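Local coordinates for protein 3-oxo-glucose-6-phosphate:glutamate aminotransferase (Bacillus subtilis subsp. subtilis, PDB 4K2M) that catalyses the reversible, pyridoxal phosphate-dependent transamination of 3-dehydro-glucose 6-phosphate with glutamate, yielding kanosamine 6-phosphate on the way to the antibiotic kanosamine, at residues 176-181 and 201-206; 196-201 and 222-227; 238-243 and 258-263. All blocks are in the same frame, centred on the assembly; numbering follows the deposited sequence.

All three contacts belong to the aminotransferase-family part of the chain. Contact 3 joins two strands of its mixed seven-stranded sheet, contact 2 joins the end of strand 220-224 to the loop after strand 192-195, and contact 1 lies in the loops beyond. Contacts 1 and 2 have centres about 8 Å apart, interleave along the sequence and share Y201; S205 of the first meets H199 of the second. Contact 3 comes later in the chain, its centre about 10 Å from that of contact 2 and about 17 Å from that of contact 1. Strands 220-224 and 240-244 are sheet neighbours, and E223 joins T241 across them. Contact 2 carries residues of the cofactor pocket.

Contact 1: residues 176-181 and 201-206; sequences TFCIDP and YGKHSD. With EDO (1,2-ethanediol), chain G.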
loop_
_atom_site.group_PDB
_atom_site.type_symbol
_atom_site.label_atom_id
_atom_site.label_comp_id
_atom_site.label_asym_id
_atom_site.label_seq_id
_atom_site.Cartn_x
_atom_site.Cartn_y
_atom_site.Cartn_z
ATOM N N THR A 176 -22.638 19.644 -13.236
ATOM C CA THR A 176 -22.226 18.993 -11.992
ATOM C C THR A 176 -20.943 18.181 -12.165
ATOM O O THR A 176 -20.314 17.815 -11.176
ATOM C CB THR A 176 -23.301 18.028 -11.447
ATOM O OG1 THR A 176 -23.378 16.871 -12.285
ATOM C CG2 THR A 176 -24.678 18.698 -11.388
ATOM N N PHE A 177 -20.597 17.876 -13.417
ATOM C CA PHE A 177 -19.462 17.004 -13.767
ATOM C C PHE A 177 -19.633 15.548 -13.327
ATOM O O PHE A 177 -18.707 14.742 -13.457
ATOM C CB PHE A 177 -18.127 17.553 -13.257
ATOM C CG PHE A 177 -17.800 18.926 -13.771
ATOM C CD1 PHE A 177 -17.261 19.095 -15.050
ATOM C CD2 PHE A 177 -18.002 20.043 -12.963
ATOM C CE1 PHE A 177 -16.949 20.367 -15.521
ATOM C CE2 PHE A 177 -17.697 21.310 -13.421
ATOM C CZ PHE A 177 -17.174 21.477 -14.709
ATOM N N CYS A 178 -20.824 15.202 -12.849
ATOM C CA CYS A 178 -21.100 13.832 -12.423
ATOM C C CYS A 178 -21.892 13.090 -13.479
ATOM O O CYS A 178 -22.530 13.699 -14.346
ATOM C CB CYS A 178 -21.868 13.813 -11.095
ATOM S SG CYS A 178 -20.914 14.506 -9.737
ATOM N N ILE A 179 -21.861 11.765 -13.389
ATOM C CA ILE A 179 -22.535 10.908 -14.360
ATOM C C ILE A 179 -24.004 11.295 -14.516
ATOM O O ILE A 179 -24.710 11.504 -13.536
ATOM C CB ILE A 179 -22.370 9.419 -13.974
ATOM C CG1 ILE A 179 -22.920 8.495 -15.065
ATOM C CG2 ILE A 179 -23.009 9.114 -12.616
ATOM C CD1 ILE A 179 -22.566 7.025 -14.793
ATOM N N ASP A 180 -24.464 11.423 -15.756
ATOM C CA ASP A 180 -25.839 11.879 -15.990
ATOM C C ASP A 180 -26.772 10.680 -15.859
ATOM O O ASP A 180 -26.723 9.756 -16.674
ATOM C CB ASP A 180 -25.928 12.501 -17.387
ATOM C CG ASP A 180 -27.272 13.176 -17.665
ATOM O OD1 ASP A 180 -28.235 13.002 -16.882
ATOM O OD2 ASP A 180 -27.358 13.875 -18.694
ATOM N N PRO A 181 -27.628 10.672 -14.825
ATOM C CA PRO A 181 -28.446 9.473 -14.622
ATOM C C PRO A 181 -29.376 9.274 -15.806
ATOM O O PRO A 181 -29.771 8.147 -16.109
ATOM C CB PRO A 181 -29.271 9.806 -13.375
ATOM C CG PRO A 181 -28.549 10.935 -12.710
ATOM C CD PRO A 181 -27.921 11.720 -13.834
ATOM N N TYR A 201 -14.771 15.860 -7.785
ATOM C CA TYR A 201 -14.397 17.145 -7.196
ATOM C C TYR A 201 -15.049 17.347 -5.829
ATOM O O TYR A 201 -14.900 18.411 -5.225
ATOM C CB TYR A 201 -14.739 18.318 -8.128
ATOM C CG TYR A 201 -14.265 18.135 -9.558
ATOM C CD1 TYR A 201 -13.070 17.492 -9.846
ATOM C CD2 TYR A 201 -15.012 18.628 -10.609
ATOM C CE1 TYR A 201 -12.638 17.328 -11.164
ATOM C CE2 TYR A 201 -14.594 18.469 -11.920
ATOM C CZ TYR A 201 -13.404 17.830 -12.185
ATOM O OH TYR A 201 -13.020 17.689 -13.501
ATOM N N GLY A 202 -15.757 16.326 -5.337
ATOM C CA GLY A 202 -16.448 16.422 -4.053
ATOM C C GLY A 202 -17.946 16.674 -4.182
ATOM O O GLY A 202 -18.655 16.806 -3.182
ATOM N N LYS A 203 -18.437 16.714 -5.415
ATOM C CA LYS A 203 -19.873 16.913 -5.672
ATOM C C LYS A 203 -20.585 15.560 -5.650
ATOM O O LYS A 203 -20.143 14.611 -6.286
ATOM C CB LYS A 203 -20.057 17.548 -7.055
ATOM C CG LYS A 203 -21.491 17.737 -7.511
ATOM C CD LYS A 203 -22.191 18.837 -6.744
ATOM C CE LYS A 203 -23.548 19.140 -7.384
ATOM N NZ LYS A 203 -24.258 20.203 -6.618
ATOM N N HIS A 204 -21.701 15.482 -4.932
ATOM C CA HIS A 204 -22.464 14.239 -4.818
ATOM C C HIS A 204 -23.231 13.968 -6.115
ATOM O O HIS A 204 -23.968 14.838 -6.613
ATOM C CB HIS A 204 -23.451 14.371 -3.648
ATOM C CG HIS A 204 -23.708 13.095 -2.909
ATOM N ND1 HIS A 204 -24.172 13.072 -1.611
ATOM C CD2 HIS A 204 -23.560 11.803 -3.282
ATOM C CE1 HIS A 204 -24.308 11.815 -1.219
ATOM N NE2 HIS A 204 -23.943 11.027 -2.214
ATOM N N SER A 205 -23.057 12.766 -6.673
ATOM C CA SER A 205 -23.828 12.337 -7.834
ATOM C C SER A 205 -25.299 12.223 -7.453
ATOM O O SER A 205 -25.630 12.188 -6.266
ATOM C CB SER A 205 -23.358 10.968 -8.299
ATOM O OG SER A 205 -22.025 11.006 -8.749
ATOM N N ASP A 206 -26.181 12.133 -8.451
ATOM C CA ASP A 206 -27.618 11.997 -8.187
ATOM C C ASP A 206 -27.939 10.558 -7.815
ATOM O O ASP A 206 -28.475 9.793 -8.624
ATOM C CB ASP A 206 -28.427 12.414 -9.412
ATOM C CG ASP A 206 -29.935 12.489 -9.133
ATOM O OD1 ASP A 206 -30.410 12.031 -8.058
ATOM O OD2 ASP A 206 -30.652 12.999 -10.019
HETATM C C1 EDO G . -12.812 17.571 -16.926
HETATM O O1 EDO G . -12.652 16.350 -17.643
HETATM C C2 EDO G . -14.258 17.734 -16.481
HETATM O O2 EDO G . -14.536 16.780 -15.454
HETATM O O HOH W 1 -25.191 12.465 -10.980
#
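The edge of the Y201 ring is turned toward one face of the F177 ring: CE2 of Y201 stands 3.7 Å from CG of F177, offset toward the rim of that face. This is an edge-to-face pair, with ring planes 67° apart and centroids separated by 5.4 Å. L200 CG lies over the centre of one face of Y201, and H414 makes a second edge-to-face pair with the same tyrosine. F177 also packs on P354 and K356 of strand 353-356. An ethanediol, probably from the crystallisation liquor, reaches both rings obliquely; its O2 donates a 2.6 Å hydrogen bond to Y201 OH, which is also hydrogen-bonded to Y380 O.

Away from the rings, C178 packs against the extended backbone of 203-205. Its SG is 3.5 Å from K203 O, while its CB lies 3.7 Å from S205 OG. T176 OG1 accepts from C178 N in an ST turn that spans F177. The fold here is that of the aspartate aminotransferases: residues 201-206 lead from the loop after strand 192-195 into helix 207-217, whereas residues 176-181 sit in the connection that precedes this strand. D206 occupies the N-cap position of the helix, its OD1 making a weak hydrogen bond to H209 N.

With chi1 at 176° the K203 chain sets out opposite its own amide nitrogen, and a bend at chi2 takes it across the T176 side chain at about a right angle, with K203 CE 4.2 Å from T176 CG2. Beyond this, NZ forms a salt bridge with D347 and a hydrogen bond with S345. At the other end P181 CG rests 3.6 Å from D206 CB, and a water bridges the backbones, donating to I179 O and accepting from D206 N.

Contact 2: residues 196-201 and 222-227; sequences LPVHLY and IEDACQ. With O1G (3-deoxy-3-[(E)-({3-hydroxy-2-methyl-5-[(phosphonooxy)methyl]pyridin-4-yl}methylidene)amino]-6-O-phosphono-alpha-D-gluco pyranose), chain C; EDO (1,2-ethanediol), chain G.
H199 and E223 form a short, buried His-carboxylate hydrogen bond, in which NE2 of H199 donates to OE1 of E223 over 2.6 Å. The oxygen lies in the imidazole plane, yet the ring reaches it from above the carboxylate, 48° out of that group's plane. Both partners are held further: H199 ND1 is hydrogen-bonded to S205 OG, and E223 OE2 to T241 OG1, which should fix the rotation of ring and carboxylate alike. A225 CB touches the ring edge at CD2.

The backbones run nearly parallel and meet in a single bridge at V198 and D224, where D224 N donates to P197 O (2.9 Å) and H199 N to D224 O (3.0 Å). One water extends this link, donating to H199 O and D224 O and accepting from Q227 N.

The bound ligand is the external aldimine of pyridoxal phosphate with kanosamine 6-phosphate. D224 meets its pyridine ring at the nitrogen edge, with OD2 2.7 Å from N1' in the ring plane, as is usual for the aspartate of fold-type I enzymes; T156 OG1 also binds OD2. OD1 closes an Asx turn with C226 N. The amide of Q227, an established pyridoxal phosphate-binding residue, is used at both ends: OE1 accepts from Y201 N in a bent bond of 2.8 Å, and NE2 donates to the ligand's O3 at 2.6 Å. V198 CG1 packs 3.7 Å from the pyridine methyl C2A.

L196 and V198 reach helix 154-163, P197 and H199 pack on helix 207-217, and I222 and C226 lie against strand 240-244.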
loop_
_atom_site.group_PDB
_atom_site.type_symbol
_atom_site.label_atom_id
_atom_site.label_comp_id
_atom_site.label_asym_id
_atom_site.label_seq_id
_atom_site.Cartn_x
_atom_site.Cartn_y
_atom_site.Cartn_z
ATOM N N LEU A 196 -20.985 2.652 -11.518
ATOM C CA LEU A 196 -19.893 3.190 -10.680
ATOM C C LEU A 196 -19.885 4.707 -10.820
ATOM O O LEU A 196 -19.094 5.271 -11.574
ATOM C CB LEU A 196 -18.553 2.595 -11.141
ATOM C CG LEU A 196 -17.363 2.494 -10.184
ATOM C CD1 LEU A 196 -16.128 1.995 -10.934
ATOM C CD2 LEU A 196 -17.069 3.794 -9.481
ATOM N N PRO A 197 -20.777 5.382 -10.094
ATOM C CA PRO A 197 -20.774 6.847 -10.098
ATOM C C PRO A 197 -19.566 7.372 -9.345
ATOM O O PRO A 197 -19.100 6.746 -8.385
ATOM C CB PRO A 197 -22.056 7.210 -9.329
ATOM C CG PRO A 197 -22.339 6.015 -8.461
ATOM C CD PRO A 197 -21.821 4.818 -9.210
ATOM N N VAL A 198 -19.067 8.525 -9.773
ATOM C CA VAL A 198 -17.965 9.178 -9.089
ATOM C C VAL A 198 -18.425 10.521 -8.537
ATOM O O VAL A 198 -19.027 11.324 -9.256
ATOM C CB VAL A 198 -16.805 9.424 -10.048
ATOM C CG1 VAL A 198 -15.633 10.103 -9.309
ATOM C CG2 VAL A 198 -16.353 8.115 -10.684
ATOM N N HIS A 199 -18.142 10.779 -7.269
ATOM C CA HIS A 199 -18.526 12.071 -6.705
ATOM C C HIS A 199 -17.397 13.043 -6.985
ATOM O O HIS A 199 -16.603 13.385 -6.111
ATOM C CB HIS A 199 -18.847 11.947 -5.215
ATOM C CG HIS A 199 -19.886 10.901 -4.948
ATOM N ND1 HIS A 199 -20.959 10.711 -5.783
ATOM C CD2 HIS A 199 -19.976 9.958 -3.980
ATOM C CE1 HIS A 199 -21.682 9.691 -5.341
ATOM N NE2 HIS A 199 -21.106 9.216 -4.257
ATOM N N LEU A 200 -17.311 13.450 -8.243
ATOM C CA LEU A 200 -16.128 14.137 -8.746
ATOM C C LEU A 200 -16.002 15.536 -8.185
ATOM O O LEU A 200 -16.988 16.290 -8.114
ATOM C CB LEU A 200 -16.193 14.212 -10.272
ATOM C CG LEU A 200 -14.885 14.607 -10.956
ATOM C CD1 LEU A 200 -13.752 13.621 -10.610
ATOM C CD2 LEU A 200 -15.122 14.636 -12.469
ATOM N N TYR A 201 -14.771 15.860 -7.785
ATOM C CA TYR A 201 -14.397 17.145 -7.196
ATOM C C TYR A 201 -15.049 17.347 -5.829
ATOM O O TYR A 201 -14.900 18.411 -5.225
ATOM C CB TYR A 201 -14.739 18.318 -8.128
ATOM C CG TYR A 201 -14.265 18.135 -9.558
ATOM C CD1 TYR A 201 -13.070 17.492 -9.846
ATOM C CD2 TYR A 201 -15.012 18.628 -10.609
ATOM C CE1 TYR A 201 -12.638 17.328 -11.164
ATOM C CE2 TYR A 201 -14.594 18.469 -11.920
ATOM C CZ TYR A 201 -13.404 17.830 -12.185
ATOM O OH TYR A 201 -13.020 17.689 -13.501
ATOM N N ILE A 222 -21.605 0.651 -6.905
ATOM C CA ILE A 222 -20.444 0.893 -6.073
ATOM C C ILE A 222 -20.029 2.313 -6.374
ATOM O O ILE A 222 -19.772 2.656 -7.533
ATOM C CB ILE A 222 -19.312 -0.128 -6.365
ATOM C CG1 ILE A 222 -18.000 0.314 -5.703
ATOM C CG2 ILE A 222 -19.145 -0.364 -7.877
ATOM C CD1 ILE A 222 -16.932 -0.801 -5.672
ATOM N N GLU A 223 -19.988 3.158 -5.352
ATOM C CA GLU A 223 -19.727 4.567 -5.612
ATOM C C GLU A 223 -18.283 4.898 -5.280
ATOM O O GLU A 223 -17.730 4.411 -4.291
ATOM C CB GLU A 223 -20.683 5.459 -4.828
ATOM C CG GLU A 223 -20.527 5.334 -3.337
ATOM C CD GLU A 223 -21.512 6.171 -2.560
ATOM O OE1 GLU A 223 -22.165 7.063 -3.146
ATOM O OE2 GLU A 223 -21.623 5.935 -1.341
ATOM N N ASP A 224 -17.664 5.697 -6.144
ATOM C CA ASP A 224 -16.301 6.153 -5.928
ATOM C C ASP A 224 -16.462 7.479 -5.218
ATOM O O ASP A 224 -16.730 8.506 -5.846
ATOM C CB ASP A 224 -15.608 6.357 -7.274
ATOM C CG ASP A 224 -14.206 6.893 -7.139
ATOM O OD1 ASP A 224 -13.841 7.410 -6.062
ATOM O OD2 ASP A 224 -13.469 6.818 -8.136
ATOM N N ALA A 225 -16.306 7.461 -3.900
ATOM C CA ALA A 225 -16.418 8.675 -3.110
ATOM C C ALA A 225 -15.027 9.047 -2.626
ATOM O O ALA A 225 -14.862 9.658 -1.560
ATOM C CB ALA A 225 -17.354 8.449 -1.927
ATOM N N CYS A 226 -14.010 8.668 -3.401
ATOM C CA CYS A 226 -12.642 8.935 -2.963
ATOM C C CYS A 226 -12.344 10.419 -2.719
ATOM O O CYS A 226 -11.484 10.757 -1.887
ATOM C CB CYS A 226 -11.625 8.291 -3.909
ATOM S SG CYS A 226 -11.652 6.478 -3.781
ATOM N N GLN A 227 -13.090 11.304 -3.390
ATOM C CA GLN A 227 -12.924 12.751 -3.179
ATOM C C GLN A 227 -14.066 13.362 -2.362
ATOM O O GLN A 227 -14.160 14.578 -2.250
ATOM C CB GLN A 227 -12.860 13.477 -4.527
ATOM C CG GLN A 227 -11.580 13.186 -5.312
ATOM C CD GLN A 227 -11.545 13.900 -6.657
ATOM O OE1 GLN A 227 -12.399 14.738 -6.949
ATOM N NE2 GLN A 227 -10.558 13.564 -7.482
HETATM P P O1G C . -6.035 6.430 -4.315
HETATM C C3A O1G C . -9.719 9.891 -7.178
HETATM O O3 O1G C . -9.482 11.224 -7.244
HETATM C C1 O1G C . -4.244 13.050 -7.938
HETATM N "N1'" O1G C . -11.132 8.013 -7.443
HETATM C C2 O1G C . -5.628 12.402 -7.848
HETATM O O2 O1G C . -6.541 13.550 -7.800
HETATM C C9A O1G C . -10.954 9.341 -7.535
HETATM C C2A O1G C . -12.124 10.184 -8.013
HETATM C C3 O1G C . -5.805 11.489 -6.623
HETATM N "N3'" O1G C . -7.070 10.775 -6.876
HETATM O O1 O1G C . -4.058 14.054 -6.928
HETATM C C4 O1G C . -4.604 10.544 -6.422
HETATM O O4 O1G C . -4.756 10.175 -5.038
HETATM C C4A O1G C . -8.689 9.079 -6.739
HETATM C C4B O1G C . -7.366 9.632 -6.382
HETATM C C5 O1G C . -3.325 11.379 -6.492
HETATM O O5 O1G C . -3.218 12.067 -7.744
HETATM C C5A O1G C . -8.898 7.705 -6.659
HETATM C C5T O1G C . -7.876 6.650 -6.205
HETATM C C6 O1G C . -2.065 10.559 -6.513
HETATM C C6A O1G C . -10.136 7.200 -7.027
HETATM O OP1 O1G C . -5.833 5.058 -4.922
HETATM O OP2 O1G C . -6.180 6.396 -2.830
HETATM O OP3 O1G C . -5.021 7.458 -4.866
HETATM O OP4 O1G C . -7.521 6.899 -4.825
HETATM O O6 O1G C . -0.899 11.267 -6.324
HETATM P "P'" O1G C . 0.347 10.604 -5.552
HETATM O OP6 O1G C . -0.145 10.327 -4.148
HETATM O OP7 O1G C . 0.778 9.365 -6.303
HETATM O OP8 O1G C . 1.388 11.726 -5.613
HETATM C C1 EDO G . -12.812 17.571 -16.926
HETATM O O1 EDO G . -12.652 16.350 -17.643
HETATM C C2 EDO G . -14.258 17.734 -16.481
HETATM O O2 EDO G . -14.536 16.780 -15.454
HETATM O O HOH W 2 -15.131 11.041 -5.374
#

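Contact 3: residues 238-243 and 258-263; sequences ADITTL and GAIATD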
loop_
_atom_site.group_PDB
_atom_site.type_symbol
_atom_site.label_atom_id
_atom_site.label_comp_id
_atom_site.label_asym_id
_atom_site.label_seq_id
_atom_site.Cartn_x
_atom_site.Cartn_y
_atom_site.Cartn_z
ATOM N N ALA A 238 -25.981 3.307 -2.002
ATOM C CA ALA A 238 -24.943 2.453 -2.598
ATOM C C ALA A 238 -24.807 1.108 -1.888
ATOM O O ALA A 238 -25.012 1.017 -0.668
ATOM C CB ALA A 238 -23.605 3.178 -2.592
ATOM N N ASP A 239 -24.449 0.064 -2.637
ATOM C CA ASP A 239 -24.125 -1.219 -2.009
ATOM C C ASP A 239 -22.751 -1.161 -1.353
ATOM O O ASP A 239 -22.556 -1.660 -0.244
ATOM C CB ASP A 239 -24.155 -2.332 -3.039
ATOM C CG ASP A 239 -25.513 -2.476 -3.668
ATOM O OD1 ASP A 239 -26.453 -2.802 -2.914
ATOM O OD2 ASP A 239 -25.638 -2.241 -4.894
ATOM N N ILE A 240 -21.810 -0.547 -2.058
ATOM C CA ILE A 240 -20.480 -0.280 -1.515
ATOM C C ILE A 240 -20.082 1.172 -1.727
ATOM O O ILE A 240 -20.328 1.737 -2.789
ATOM C CB ILE A 240 -19.424 -1.185 -2.180
ATOM C CG1 ILE A 240 -19.570 -2.611 -1.648
ATOM C CG2 ILE A 240 -17.984 -0.646 -1.943
ATOM C CD1 ILE A 240 -18.381 -3.495 -1.912
ATOM N N THR A 241 -19.462 1.765 -0.711
ATOM C CA THR A 241 -18.883 3.103 -0.814
ATOM C C THR A 241 -17.360 2.982 -0.709
ATOM O O THR A 241 -16.852 2.278 0.162
ATOM C CB THR A 241 -19.389 3.980 0.353
ATOM O OG1 THR A 241 -20.816 4.146 0.244
ATOM C CG2 THR A 241 -18.715 5.357 0.359
ATOM N N THR A 242 -16.615 3.668 -1.569
ATOM C CA THR A 242 -15.161 3.629 -1.436
ATOM C C THR A 242 -14.610 5.007 -1.097
ATOM O O THR A 242 -15.107 6.021 -1.585
ATOM C CB THR A 242 -14.492 3.110 -2.704
ATOM O OG1 THR A 242 -14.786 4.008 -3.783
ATOM C CG2 THR A 242 -15.025 1.733 -3.042
ATOM N N LEU A 243 -13.563 5.023 -0.277
ATOM C CA LEU A 243 -12.908 6.255 0.124
ATOM C C LEU A 243 -11.427 6.155 -0.178
ATOM O O LEU A 243 -10.882 5.057 -0.235
ATOM C CB LEU A 243 -13.073 6.485 1.628
ATOM C CG LEU A 243 -14.509 6.763 2.089
ATOM C CD1 LEU A 243 -14.590 6.809 3.608
ATOM C CD2 LEU A 243 -15.009 8.084 1.509
ATOM N N GLY A 258 -7.138 3.664 1.979
ATOM C CA GLY A 258 -8.518 3.941 1.598
ATOM C C GLY A 258 -9.474 3.106 2.428
ATOM O O GLY A 258 -9.084 2.523 3.431
ATOM N N ALA A 259 -10.741 3.050 2.037
ATOM C CA ALA A 259 -11.665 2.191 2.768
ATOM C C ALA A 259 -12.836 1.770 1.929
ATOM O O ALA A 259 -13.214 2.454 0.978
ATOM C CB ALA A 259 -12.158 2.885 4.020
ATOM N N ILE A 260 -13.421 0.642 2.313
ATOM C CA ILE A 260 -14.687 0.193 1.753
ATOM C C ILE A 260 -15.709 0.253 2.881
ATOM O O ILE A 260 -15.425 -0.182 3.995
ATOM C CB ILE A 260 -14.575 -1.259 1.304
ATOM C CG1 ILE A 260 -13.621 -1.377 0.117
ATOM C CG2 ILE A 260 -15.945 -1.795 0.887
ATOM C CD1 ILE A 260 -13.243 -2.825 -0.202
ATOM N N ALA A 261 -16.894 0.791 2.612
ATOM C CA ALA A 261 -17.941 0.809 3.629
ATOM C C ALA A 261 -19.186 0.154 3.080
ATOM O O ALA A 261 -19.557 0.378 1.931
ATOM C CB ALA A 261 -18.237 2.228 4.072
ATOM N N THR A 262 -19.826 -0.684 3.891
ATOM C CA THR A 262 -21.054 -1.342 3.448
ATOM C C THR A 262 -21.904 -1.696 4.650
ATOM O O THR A 262 -21.385 -1.814 5.764
ATOM C CB THR A 262 -20.768 -2.605 2.591
ATOM O OG1 THR A 262 -22.008 -3.120 2.073
ATOM C CG2 THR A 262 -20.074 -3.696 3.416
ATOM N N ASP A 263 -23.213 -1.832 4.427
ATOM C CA ASP A 263 -24.103 -2.334 5.462
ATOM C C ASP A 263 -24.286 -3.847 5.382
ATOM O O ASP A 263 -24.858 -4.456 6.285
ATOM C CB ASP A 263 -25.471 -1.643 5.389
ATOM C CG ASP A 263 -25.452 -0.237 5.962
ATOM O OD1 ASP A 263 -24.662 0.026 6.896
ATOM O OD2 ASP A 263 -26.245 0.611 5.490
HETATM O O HOH W 3 -22.151 1.613 0.924
HETATM O O HOH W 4 -24.325 -0.729 1.978
#
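Four backbone hydrogen bonds tie T241 to A261 and L243 to A259, each pair bonded in both directions. T241 N and A261 N both meet the opposing oxygen in the carbonyl plane, whereas A259 N approaches L243 O from above the plane, 45° out of it, at 3.0 Å. Between these pairs T242 and I260 face each other as a non-hydrogen-bonded pair, supplemented by CA-H...O contacts from I260 CA to T241 O and from T242 CA to A259 O (3.3 Å).

Beyond the last bridge a side chain takes over. A chi1 of -174° swings the T262 hydroxyl away from its own amide nitrogen and toward D239, and OG1 donates to D239 O over 2.8 Å in an almost straight approach to the carbonyl. Two waters lie here. One donates to T241 OG1, whose other partner is E223 on strand 220-224; the second accepts from D263 N. A261 O and D239 O are within hydrogen-bonding distance of the first and second water respectively and compete for their protons.

Apolar contact is concentrated on the face of T242 and I260, where CG2 of I240 meets CG2 of I260 at 3.7 Å, the two chains crossing at a slant. Helices 127-137 and 265-275 cover this face. On the other, L243 CB lies 4.4 Å from A259 CB.

Strand 258-262, antiparallel to both neighbours, 240-244 and 120-124, is the reversed strand characteristic of the seven-stranded sheet in fold-type I aminotransferases.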